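Local coordinates for inorganic pyrophosphatase (PDB 1YGZ), which probably catalyses the magnesium-dependent hydrolysis of inorganic pyrophosphate to two phosphate ions, working as a homohexamer, at residues D11-C16 with K85-G90. Sequence-based numbering, arbitrary orientation.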
# COMPACT_ATOMS: atom_id res chain seq x y z
N ASP A 11 25.17 -33.23 6.17
CA ASP A 11 25.11 -33.97 4.92
C ASP A 11 23.72 -33.68 4.37
O ASP A 11 22.72 -33.83 5.08
CB ASP A 11 25.24 -35.46 5.17
CG ASP A 11 24.72 -36.29 4.01
OD1 ASP A 11 24.20 -37.39 4.26
OD2 ASP A 11 24.84 -35.84 2.85
N ALA A 12 23.65 -33.26 3.11
CA ALA A 12 22.36 -32.96 2.50
C ALA A 12 21.32 -34.04 2.76
O ALA A 12 20.15 -33.74 2.99
CB ALA A 12 22.53 -32.76 0.99
N ASP A 13 21.74 -35.30 2.73
CA ASP A 13 20.83 -36.41 2.93
C ASP A 13 20.85 -36.95 4.35
O ASP A 13 20.34 -38.04 4.62
CB ASP A 13 21.15 -37.51 1.92
CG ASP A 13 21.01 -37.03 0.49
OD1 ASP A 13 19.96 -36.44 0.18
OD2 ASP A 13 21.93 -37.24 -0.34
N SER A 14 21.45 -36.18 5.24
CA SER A 14 21.54 -36.51 6.65
C SER A 14 21.71 -35.15 7.31
O SER A 14 22.78 -34.81 7.83
CB SER A 14 22.75 -37.39 6.94
OG SER A 14 22.77 -37.81 8.30
N LEU A 15 20.63 -34.37 7.27
CA LEU A 15 20.66 -33.04 7.84
C LEU A 15 20.07 -33.00 9.25
O LEU A 15 18.97 -33.51 9.47
CB LEU A 15 19.91 -32.11 6.90
CG LEU A 15 20.03 -30.63 7.22
CD1 LEU A 15 21.40 -30.32 7.83
CD2 LEU A 15 19.78 -29.85 5.95
N CYS A 16 20.82 -32.43 10.19
CA CYS A 16 20.37 -32.35 11.58
C CYS A 16 19.48 -31.13 11.71
O CYS A 16 19.95 -30.00 11.56
CB CYS A 16 21.57 -32.22 12.53
SG CYS A 16 21.38 -33.11 14.09
N LYS A 85 16.67 -36.01 11.75
CA LYS A 85 17.57 -36.05 10.60
C LYS A 85 16.77 -36.06 9.31
O LYS A 85 15.94 -36.94 9.07
CB LYS A 85 18.45 -37.30 10.66
CG LYS A 85 19.66 -37.16 11.56
CD LYS A 85 20.63 -38.34 11.39
CE LYS A 85 21.99 -38.06 12.02
NZ LYS A 85 21.88 -37.72 13.47
N ALA A 86 17.04 -35.07 8.46
CA ALA A 86 16.33 -34.96 7.21
C ALA A 86 17.29 -34.94 6.04
O ALA A 86 18.51 -35.01 6.20
CB ALA A 86 15.50 -33.72 7.20
N ARG A 87 16.71 -34.82 4.86
CA ARG A 87 17.48 -34.77 3.64
C ARG A 87 16.89 -33.68 2.75
O ARG A 87 15.66 -33.58 2.59
CB ARG A 87 17.45 -36.13 2.94
CG ARG A 87 16.06 -36.64 2.58
CD ARG A 87 16.16 -37.90 1.74
NE ARG A 87 15.11 -38.00 0.72
CZ ARG A 87 13.95 -38.62 0.89
NH1 ARG A 87 13.68 -39.21 2.06
NH2 ARG A 87 13.06 -38.67 -0.10
N LEU A 88 17.77 -32.85 2.20
CA LEU A 88 17.34 -31.76 1.34
C LEU A 88 16.70 -32.26 0.06
O LEU A 88 17.29 -33.05 -0.68
CB LEU A 88 18.52 -30.85 1.03
CG LEU A 88 19.00 -30.11 2.27
CD1 LEU A 88 20.23 -29.28 1.92
CD2 LEU A 88 17.87 -29.23 2.84
N VAL A 89 15.48 -31.79 -0.19
CA VAL A 89 14.74 -32.18 -1.38
C VAL A 89 14.46 -30.93 -2.21
O VAL A 89 13.95 -31.01 -3.34
CB VAL A 89 13.42 -32.84 -0.97
CG1 VAL A 89 12.46 -31.78 -0.44
CG2 VAL A 89 12.83 -33.60 -2.13
N GLY A 90 14.79 -29.78 -1.64
CA GLY A 90 14.58 -28.51 -2.33
C GLY A 90 14.67 -27.32 -1.40
O GLY A 90 15.31 -27.36 -0.34
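The backbone N of Leu88 donates a hydrogen bond of 2.7 Å to Ala12 O, at 157° on the hydrogen and tilted from the plane of the carbonyl. This bond ties the type I turn Asp11-Ser14 to strand 83-96 and illustrates how a tight turn can lead into a beta sheet through a classic beta bulge, in which Ser14 and Leu15 both face Ala86. Beyond the bulge the pairing is antiparallel. Leu15 and Ala86 form a hydrogen-bonded pair, resting on the 2.7 Å bond from Ala86 N to Leu15 O, on a lone pair in the carbonyl plane; the return bond from Leu15 N to Ala86 O is modelled very short, so its exact length is doubtful. Cys16 and Lys85 follow as the non-hydrogen-bonded pair.

The side chains of Leu15 and Leu88 pack on the same side of this junction. CG of Leu15 stands anti to its backbone N (chi1 -171°), and its CD2 methyl meets CD2 of Leu88 at 3.7 Å. The isobutyl groups run across one another at a slant, with Ala12 CB beside CD1 of Leu88. Leu88 also touches Leu164 of helix 157-169 and Leu104 of strand 103-108, so the cluster joins the C-terminal helix to the mixed central sheet of the pyrophosphatase fold.

Polar groups lie on the other side of the bulge. The carboxylate of Asp13 meets only the aliphatic root of Arg87, OD1 lying 3.7 Å from CB, and their charged groups do not meet: the guanidinium of Arg87 leads away to give NH2 to Val119 O, while Asp13 OD1 forms a salt bridge with Lys157. Within the turn itself, Asp13 N donates to Asp11 OD2, an Asx turn. Further along, the Lys85 chain runs past the Ser14 hydroxyl, placing CD and CE each 3.8 Å from OG.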